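Local coordinates for fat acid-binding protein (PDB 3NYI) that binds a fatty acid, here stearic acid, and as a DegV-family member probably serves in lipid binding, at residues L20-V25 / D265-V270; C89-I92 / G98-N101; L142-S147 / R291-L296. All blocks are in the same frame, centred on the assembly; numbering follows the deposited sequence.

Contact 1 of 3, residues L20-V25 / D265-V270; sequences LEKHDV and DSETNV
Lys-22 and His-23, neighbours on the last turn of helix 17-23, close on a single carboxylate oxygen of Glu-267. NZ of Lys-22 makes a salt bridge to OE1 of Glu-267 at 3.0 Å, coming from above the carboxylate plane. NE2 of His-23 donates to the same OE1 at 3.1 Å, on its syn side, with an N-H...O angle of 154°. The two donors reach OE1 from opposite faces of the carboxylate, and the nearby ammonium would probably stabilise the carboxylate in its charged form. The Glu-267 carboxyl carbon lies at the edge of the imidazole, the two planes turned 56° apart, while CG of Lys-22 sits over the centre of one ring face. With CG anti to the backbone N (chi1 -179°) and the chain extended, Lys-22 runs past the ring and crosses Glu-267 at about a right angle. Cutting Glu-267 back to an alanine is likely to leave the Lys-22 ammonium and NE2 of His-23 without their shared acceptor. A probable hydrogen bond from ND1 of His-23 to OE2 of Glu-143 holds the ring at its other nitrogen. Asp-24, with positive phi, leaves the helical conformation in a Schellman motif. The whole is a His-carboxylate pair with an added salt bridge, at the surface between helix 17-23 and the loop before strand 270-271.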
loop_
_atom_site.group_PDB
_atom_site.type_symbol
_atom_site.label_atom_id
_atom_site.label_comp_id
_atom_site.label_asym_id
_atom_site.label_seq_id
_atom_site.Cartn_x
_atom_site.Cartn_y
_atom_site.Cartn_z
ATOM N N LEU A 20 5.814 -5.079 12.098
ATOM C CA LEU A 20 6.249 -6.376 11.592
ATOM C C LEU A 20 6.709 -7.287 12.728
ATOM O O LEU A 20 6.349 -8.462 12.774
ATOM C CB LEU A 20 7.367 -6.210 10.557
ATOM C CG LEU A 20 6.973 -5.401 9.317
ATOM C CD1 LEU A 20 8.169 -5.242 8.402
ATOM C CD2 LEU A 20 5.822 -6.073 8.584
ATOM N N GLU A 21 7.507 -6.744 13.638
ATOM C CA GLU A 21 7.982 -7.524 14.773
ATOM C C GLU A 21 6.835 -7.887 15.712
ATOM O O GLU A 21 6.693 -9.041 16.120
ATOM C CB GLU A 21 9.076 -6.773 15.532
ATOM C CG GLU A 21 9.593 -7.535 16.745
ATOM C CD GLU A 21 10.856 -6.933 17.326
ATOM O OE1 GLU A 21 10.744 -6.041 18.193
ATOM O OE2 GLU A 21 11.960 -7.355 16.917
ATOM N N LYS A 22 6.010 -6.902 16.039
ATOM C CA LYS A 22 4.906 -7.112 16.964
ATOM C C LYS A 22 3.940 -8.195 16.509
ATOM O O LYS A 22 3.531 -9.036 17.309
ATOM C CB LYS A 22 4.141 -5.817 17.176
ATOM C CG LYS A 22 2.994 -5.940 18.154
ATOM C CD LYS A 22 2.412 -4.579 18.427
ATOM C CE LYS A 22 1.262 -4.643 19.412
ATOM N NZ LYS A 22 0.550 -3.340 19.414
ATOM N N HIS A 23 3.590 -8.188 15.223
ATOM C CA HIS A 23 2.558 -9.086 14.714
ATOM C C HIS A 23 3.076 -10.238 13.849
ATOM O O HIS A 23 2.290 -10.936 13.208
ATOM C CB HIS A 23 1.515 -8.293 13.932
ATOM C CG HIS A 23 0.815 -7.250 14.749
ATOM N ND1 HIS A 23 -0.108 -7.565 15.716
ATOM C CD2 HIS A 23 0.900 -5.899 14.724
ATOM C CE1 HIS A 23 -0.569 -6.450 16.263
ATOM N NE2 HIS A 23 0.025 -5.427 15.675
ATOM N N ASP A 24 4.392 -10.425 13.827
ATOM C CA ASP A 24 5.016 -11.528 13.103
ATOM C C ASP A 24 4.649 -11.560 11.608
ATOM O O ASP A 24 4.236 -12.597 11.084
ATOM C CB ASP A 24 4.667 -12.864 13.767
ATOM C CG ASP A 24 5.554 -13.998 13.295
ATOM O OD1 ASP A 24 6.704 -13.715 12.896
ATOM O OD2 ASP A 24 5.105 -15.166 13.328
ATOM N N VAL A 25 4.795 -10.423 10.933
ATOM C CA VAL A 25 4.544 -10.339 9.494
ATOM C C VAL A 25 5.878 -10.338 8.751
ATOM O O VAL A 25 6.801 -9.612 9.117
ATOM C CB VAL A 25 3.730 -9.078 9.132
ATOM C CG1 VAL A 25 3.628 -8.902 7.606
ATOM C CG2 VAL A 25 2.339 -9.137 9.784
ATOM N N ASP A 265 -5.670 5.477 13.566
ATOM C CA ASP A 265 -5.068 4.262 14.087
ATOM C C ASP A 265 -3.593 4.290 13.738
ATOM O O ASP A 265 -3.210 4.007 12.609
ATOM C CB ASP A 265 -5.753 3.014 13.540
ATOM C CG ASP A 265 -6.865 2.524 14.456
ATOM O OD1 ASP A 265 -6.751 1.388 14.971
ATOM O OD2 ASP A 265 -7.837 3.288 14.681
ATOM N N SER A 266 -2.769 4.649 14.716
ATOM C CA SER A 266 -1.382 4.995 14.439
ATOM C C SER A 266 -0.536 3.803 14.021
ATOM O O SER A 266 0.488 3.970 13.355
ATOM C CB SER A 266 -0.760 5.709 15.645
ATOM O OG SER A 266 -0.893 4.919 16.807
ATOM N N GLU A 267 -0.953 2.601 14.406
ATOM C CA GLU A 267 -0.190 1.410 14.049
ATOM C C GLU A 267 -0.037 1.273 12.538
ATOM O O GLU A 267 0.978 0.767 12.052
ATOM C CB GLU A 267 -0.840 0.143 14.612
ATOM C CG GLU A 267 -0.347 -0.266 15.985
ATOM C CD GLU A 267 -0.545 -1.757 16.246
ATOM O OE1 GLU A 267 0.460 -2.447 16.521
ATOM O OE2 GLU A 267 -1.698 -2.238 16.161
ATOM N N THR A 268 -1.047 1.734 11.804
ATOM C CA THR A 268 -1.064 1.583 10.345
ATOM C C THR A 268 -0.832 2.880 9.570
ATOM O O THR A 268 -1.027 2.924 8.359
ATOM C CB THR A 268 -2.346 0.884 9.850
ATOM O OG1 THR A 268 -3.485 1.392 10.566
ATOM C CG2 THR A 268 -2.236 -0.634 10.089
ATOM N N ASN A 269 -0.419 3.936 10.263
ATOM C CA ASN A 269 0.147 5.087 9.578
ATOM C C ASN A 269 1.400 4.575 8.868
ATOM O O ASN A 269 2.065 3.684 9.377
ATOM C CB ASN A 269 0.560 6.179 10.576
ATOM C CG ASN A 269 -0.629 6.930 11.146
ATOM O OD1 ASN A 269 -1.747 6.811 10.640
ATOM N ND2 ASN A 269 -0.394 7.712 12.203
ATOM N N VAL A 270 1.721 5.114 7.704
ATOM C CA VAL A 270 2.919 4.644 7.007
ATOM C C VAL A 270 3.783 5.769 6.475
ATOM O O VAL A 270 3.284 6.812 6.053
ATOM C CB VAL A 270 2.569 3.710 5.834
ATOM C CG1 VAL A 270 1.925 2.421 6.346
ATOM C CG2 VAL A 270 1.671 4.433 4.805
#

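Contact 2 of 3, residues C89-I92 / G98-N101; sequences CFTI and GSYN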
loop_
_atom_site.group_PDB
_atom_site.type_symbol
_atom_site.label_atom_id
_atom_site.label_comp_id
_atom_site.label_asym_id
_atom_site.label_seq_id
_atom_site.Cartn_x
_atom_site.Cartn_y
_atom_site.Cartn_z
ATOM N N CYS A 89 -0.490 -14.906 2.171
ATOM C CA CYS A 89 0.375 -13.924 1.533
ATOM C C CYS A 89 -0.409 -12.835 0.792
ATOM O O CYS A 89 -1.182 -13.144 -0.112
ATOM C CB CYS A 89 1.316 -14.652 0.564
ATOM S SG CYS A 89 2.423 -13.566 -0.341
ATOM N N PHE A 90 -0.197 -11.570 1.171
ATOM C CA PHE A 90 -0.860 -10.427 0.520
ATOM C C PHE A 90 0.077 -9.721 -0.455
ATOM O O PHE A 90 1.256 -9.533 -0.173
ATOM C CB PHE A 90 -1.301 -9.393 1.557
ATOM C CG PHE A 90 -2.331 -9.891 2.508
ATOM C CD1 PHE A 90 -3.676 -9.615 2.295
ATOM C CD2 PHE A 90 -1.962 -10.625 3.630
ATOM C CE1 PHE A 90 -4.641 -10.070 3.178
ATOM C CE2 PHE A 90 -2.919 -11.081 4.522
ATOM C CZ PHE A 90 -4.263 -10.806 4.296
ATOM N N THR A 91 -0.456 -9.301 -1.596
ATOM C CA THR A 91 0.358 -8.575 -2.556
ATOM C C THR A 91 -0.338 -7.293 -2.938
ATOM O O THR A 91 -1.546 -7.127 -2.721
ATOM C CB THR A 91 0.596 -9.375 -3.859
ATOM O OG1 THR A 91 -0.630 -9.473 -4.591
ATOM C CG2 THR A 91 1.090 -10.768 -3.553
ATOM N N ILE A 92 0.442 -6.390 -3.518
ATOM C CA ILE A 92 -0.098 -5.171 -4.102
ATOM C C ILE A 92 -1.128 -5.557 -5.179
ATOM O O ILE A 92 -1.063 -6.659 -5.744
ATOM C CB ILE A 92 1.061 -4.338 -4.708
ATOM C CG1 ILE A 92 0.614 -2.906 -5.047
ATOM C CG2 ILE A 92 1.656 -5.059 -5.949
ATOM C CD1 ILE A 92 1.785 -1.983 -5.523
ATOM N N GLY A 98 2.937 -7.274 -11.331
ATOM C CA GLY A 98 2.836 -8.713 -11.445
ATOM C C GLY A 98 3.272 -9.449 -10.182
ATOM O O GLY A 98 3.442 -10.665 -10.200
ATOM N N SER A 99 3.426 -8.716 -9.080
ATOM C CA SER A 99 3.785 -9.321 -7.798
ATOM C C SER A 99 2.891 -10.511 -7.423
ATOM O O SER A 99 3.379 -11.570 -7.036
ATOM C CB SER A 99 3.767 -8.251 -6.693
ATOM O OG SER A 99 4.098 -8.813 -5.439
ATOM N N TYR A 100 1.573 -10.328 -7.512
ATOM C CA TYR A 100 0.638 -11.392 -7.205
ATOM C C TYR A 100 0.931 -12.645 -8.018
ATOM O O TYR A 100 0.928 -13.763 -7.493
ATOM C CB TYR A 100 -0.802 -10.910 -7.483
ATOM C CG TYR A 100 -1.856 -11.990 -7.436
ATOM C CD1 TYR A 100 -2.403 -12.405 -6.227
ATOM C CD2 TYR A 100 -2.342 -12.570 -8.613
ATOM C CE1 TYR A 100 -3.379 -13.387 -6.184
ATOM C CE2 TYR A 100 -3.323 -13.553 -8.581
ATOM C CZ TYR A 100 -3.835 -13.958 -7.360
ATOM O OH TYR A 100 -4.818 -14.920 -7.313
ATOM N N ASN A 101 1.174 -12.478 -9.309
ATOM C CA ASN A 101 1.387 -13.657 -10.130
ATOM C C ASN A 101 2.738 -14.340 -9.893
ATOM O O ASN A 101 2.871 -15.539 -10.122
ATOM C CB ASN A 101 1.128 -13.368 -11.607
ATOM C CG ASN A 101 -0.354 -13.522 -11.960
ATOM O OD1 ASN A 101 -0.914 -14.629 -11.905
ATOM N ND2 ASN A 101 -0.993 -12.422 -12.266
HETATM O O HOH W 1 0.348 -7.727 -7.781
#
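Thr-91 turns OG1 between its backbone N and carbonyl carbon (chi1 70°), which sets CG2 beside the backbone N and presents both branches to the first turn of helix 99-113. On that turn Tyr-100 has CG anti to its own N (chi1 170°), which carries the ring away from the strand and leaves CB as the part beside Thr-91. OG1 of Thr-91 touches CB of Tyr-100 at 3.2 Å and lies near the plane of the ring, at its edge. The methyl CG2 of Thr-91 packs on CA of Tyr-100 at 3.7 Å, so the threonine rests on the helix backbone as much as on a side chain. The same hydroxyl donates to the carbonyl O of Ile-92 at 3.1 Å, tilted 33° from the carbonyl plane, a bond that holds its rotation. A water lies 2.7 Å from O of Ile-92 and probably donates to it; it accepts from N of Tyr-100, bridging Ile-92 to an amide of the first helical turn. Beside this polar link, CG2 of Ile-92 meets CB of Ser-99 at 3.9 Å, and OG of Ser-99 lies close to CB of Thr-91. The serine hydroxyl finds its polar partners farther out, in the hydroxyl of Tyr-73 and the carboxylate of Asp-10. Ile-92 also lies beside the bound stearic acid. Gly-98 holds the N-cap position of helix 99-113. Strand 87-91 lies between parallel strands 6-10 and 119-123, and its short loop into helix 99-113 begins a beta-alpha-beta unit that continues into strand 119-123, where Val-121 and Asp-123 touch Tyr-100.

Contact 3 of 3, residues L142-S147 / R291-L296; sequences LEDGLS and RKYETL
Tyr-293 and the Asp-144/Leu-146 pair make a partly buried contact, one hydrogen bond and one apolar touch, between the C-terminal tail of the chain and the turn joining helices 128-143 and 148-161. The turn is a Schellman motif: Gly-145, with positive phi, leaves the helix and sends its amide back to O of Leu-142. A CB here would collide with O of Asp-144, reason enough for a glycine. The tail leaves strand 285-291 and winds through a 3-10 segment at 293-295. From there Tyr-293, with CG between its backbone N and carbonyl carbon (chi1 85°), reaches across to the turn. CD2 of Leu-146 packs against CE1 of Tyr-293 at 3.9 Å, obliquely to the ring, the leucine and tyrosine running antiparallel alongside one another. CD1 of the leucine approaches the phenol oxygen as well. OD2 of Asp-144 lies at the ring edge, near its plane, the carboxylate turned 38° from the ring. Over part of one face of the tyrosine ring sits CD of Glu-294, 3.5 Å above the plane and offset toward the rim. OE2 of this glutamate comes to 4.5 Å from OD2 of Asp-144, a proximity of like charges likely to raise the affinity of both for protons. Farther along the tail, Arg-291 grips OG1 of Thr-295 side-on with NE and NH2, and that hydroxyl donates a hydrogen bond to O of Lys-292. Around the tyrosine, Gln-137 accepts from its backbone N, while Met-141 and Lys-154 touch its side chain from the two helices. At the polar end, OH of Tyr-293 donates to the anti lone pair of OD2 of Asp-144 at 2.6 Å.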
loop_
_atom_site.group_PDB
_atom_site.type_symbol
_atom_site.label_atom_id
_atom_site.label_comp_id
_atom_site.label_asym_id
_atom_site.label_seq_id
_atom_site.Cartn_x
_atom_site.Cartn_y
_atom_site.Cartn_z
ATOM N N LEU A 142 -7.560 -12.778 13.271
ATOM C CA LEU A 142 -6.879 -13.953 13.788
ATOM C C LEU A 142 -6.543 -13.817 15.266
ATOM O O LEU A 142 -6.697 -14.767 16.018
ATOM C CB LEU A 142 -5.616 -14.251 12.974
ATOM C CG LEU A 142 -5.895 -14.523 11.494
ATOM C CD1 LEU A 142 -4.640 -15.040 10.800
ATOM C CD2 LEU A 142 -7.042 -15.512 11.329
ATOM N N GLU A 143 -6.094 -12.642 15.691
ATOM C CA GLU A 143 -5.809 -12.437 17.109
ATOM C C GLU A 143 -7.084 -12.450 17.956
ATOM O O GLU A 143 -7.067 -12.876 19.115
ATOM C CB GLU A 143 -4.982 -11.163 17.324
ATOM C CG GLU A 143 -3.609 -11.258 16.645
ATOM C CD GLU A 143 -2.648 -10.142 17.021
ATOM O OE1 GLU A 143 -3.047 -9.230 17.781
ATOM O OE2 GLU A 143 -1.487 -10.187 16.544
ATOM N N ASP A 144 -8.194 -12.011 17.372
ATOM C CA ASP A 144 -9.474 -12.035 18.083
ATOM C C ASP A 144 -10.108 -13.430 18.059
ATOM O O ASP A 144 -11.206 -13.636 18.574
ATOM C CB ASP A 144 -10.444 -10.981 17.525
ATOM C CG ASP A 144 -9.932 -9.558 17.708
ATOM O OD1 ASP A 144 -8.997 -9.367 18.515
ATOM O OD2 ASP A 144 -10.461 -8.628 17.046
ATOM N N GLY A 145 -9.419 -14.389 17.446
ATOM C CA GLY A 145 -9.847 -15.774 17.521
ATOM C C GLY A 145 -10.761 -16.274 16.417
ATOM O O GLY A 145 -11.279 -17.383 16.503
ATOM N N LEU A 146 -10.970 -15.473 15.378
ATOM C CA LEU A 146 -11.679 -15.964 14.199
ATOM C C LEU A 146 -10.837 -17.027 13.515
ATOM O O LEU A 146 -9.611 -16.943 13.522
ATOM C CB LEU A 146 -11.945 -14.827 13.205
ATOM C CG LEU A 146 -13.234 -14.027 13.388
ATOM C CD1 LEU A 146 -13.210 -13.257 14.693
ATOM C CD2 LEU A 146 -13.437 -13.088 12.209
ATOM N N SER A 147 -11.495 -18.016 12.916
ATOM C CA SER A 147 -10.807 -19.017 12.103
ATOM C C SER A 147 -10.414 -18.417 10.759
ATOM O O SER A 147 -10.962 -17.393 10.349
ATOM C CB SER A 147 -11.733 -20.189 11.830
ATOM O OG SER A 147 -12.745 -19.798 10.924
ATOM N N ARG A 291 -13.092 -0.552 6.401
ATOM C CA ARG A 291 -14.148 -0.900 7.351
ATOM C C ARG A 291 -13.559 -1.738 8.474
ATOM O O ARG A 291 -12.663 -2.543 8.241
ATOM C CB ARG A 291 -15.266 -1.709 6.680
ATOM C CG ARG A 291 -16.324 -0.892 5.972
ATOM C CD ARG A 291 -17.193 -0.160 6.967
ATOM N NE ARG A 291 -18.029 -1.074 7.736
ATOM C CZ ARG A 291 -19.280 -1.392 7.414
ATOM N NH1 ARG A 291 -19.845 -0.888 6.322
ATOM N NH2 ARG A 291 -19.960 -2.228 8.180
ATOM N N LYS A 292 -14.062 -1.553 9.692
ATOM C CA LYS A 292 -13.709 -2.464 10.784
ATOM C C LYS A 292 -14.435 -3.782 10.567
ATOM O O LYS A 292 -15.660 -3.801 10.436
ATOM C CB LYS A 292 -14.111 -1.889 12.144
ATOM C CG LYS A 292 -13.606 -0.499 12.431
ATOM C CD LYS A 292 -14.512 0.123 13.510
ATOM C CE LYS A 292 -13.912 1.368 14.121
ATOM N NZ LYS A 292 -14.754 1.836 15.262
ATOM N N TYR A 293 -13.695 -4.888 10.527
ATOM C CA TYR A 293 -14.329 -6.182 10.254
ATOM C C TYR A 293 -15.526 -6.475 11.174
ATOM O O TYR A 293 -16.481 -7.115 10.748
ATOM C CB TYR A 293 -13.321 -7.337 10.308
ATOM C CG TYR A 293 -13.092 -7.881 11.699
ATOM C CD1 TYR A 293 -13.899 -8.894 12.210
ATOM C CD2 TYR A 293 -12.073 -7.381 12.502
ATOM C CE1 TYR A 293 -13.700 -9.391 13.491
ATOM C CE2 TYR A 293 -11.865 -7.876 13.778
ATOM C CZ TYR A 293 -12.683 -8.876 14.266
ATOM O OH TYR A 293 -12.471 -9.370 15.533
ATOM N N GLU A 294 -15.459 -6.009 12.421
ATOM C CA GLU A 294 -16.510 -6.265 13.425
ATOM C C GLU A 294 -17.875 -5.771 12.982
ATOM O O GLU A 294 -18.909 -6.241 13.468
ATOM C CB GLU A 294 -16.195 -5.566 14.754
ATOM C CG GLU A 294 -14.941 -6.035 15.439
ATOM C CD GLU A 294 -13.751 -5.158 15.116
ATOM O OE1 GLU A 294 -13.698 -4.626 13.987
ATOM O OE2 GLU A 294 -12.874 -5.003 15.994
ATOM N N THR A 295 -17.872 -4.796 12.082
ATOM C CA THR A 295 -19.094 -4.110 11.693
ATOM C C THR A 295 -19.729 -4.727 10.449
ATOM O O THR A 295 -20.828 -4.344 10.041
ATOM C CB THR A 295 -18.824 -2.600 11.475
ATOM O OG1 THR A 295 -17.947 -2.422 10.358
ATOM C CG2 THR A 295 -18.165 -2.003 12.705
ATOM N N LEU A 296 -19.047 -5.699 9.854
ATOM C CA LEU A 296 -19.501 -6.251 8.582
ATOM C C LEU A 296 -20.616 -7.273 8.751
ATOM O O LEU A 296 -20.699 -7.950 9.776
ATOM C CB LEU A 296 -18.332 -6.864 7.805
ATOM C CG LEU A 296 -17.389 -5.806 7.241
ATOM C CD1 LEU A 296 -16.173 -6.466 6.606
ATOM C CD2 LEU A 296 -18.123 -4.934 6.239
#

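Contacts 1 and 3 are directly joined: ND1 of His-23 and OE2 of Glu-143 lie 3.1 Å apart, a probable hydrogen bond, although the two centres are about 16 Å apart. In sequence the two contacts interleave, and together they join helix 17-23, the end of helix 128-143 and two late loops of the chain. Contact 2 stands apart, its centre about 19 Å from that of contact 1 and about 23 Å from that of contact 3, with nearest atoms about 7 and 8 Å away. It belongs to a single beta-alpha-beta unit, and its Ile-92 side chain lies about 4 Å from the stearic acid, whereas contacts 1 and 3 join segments distant in sequence.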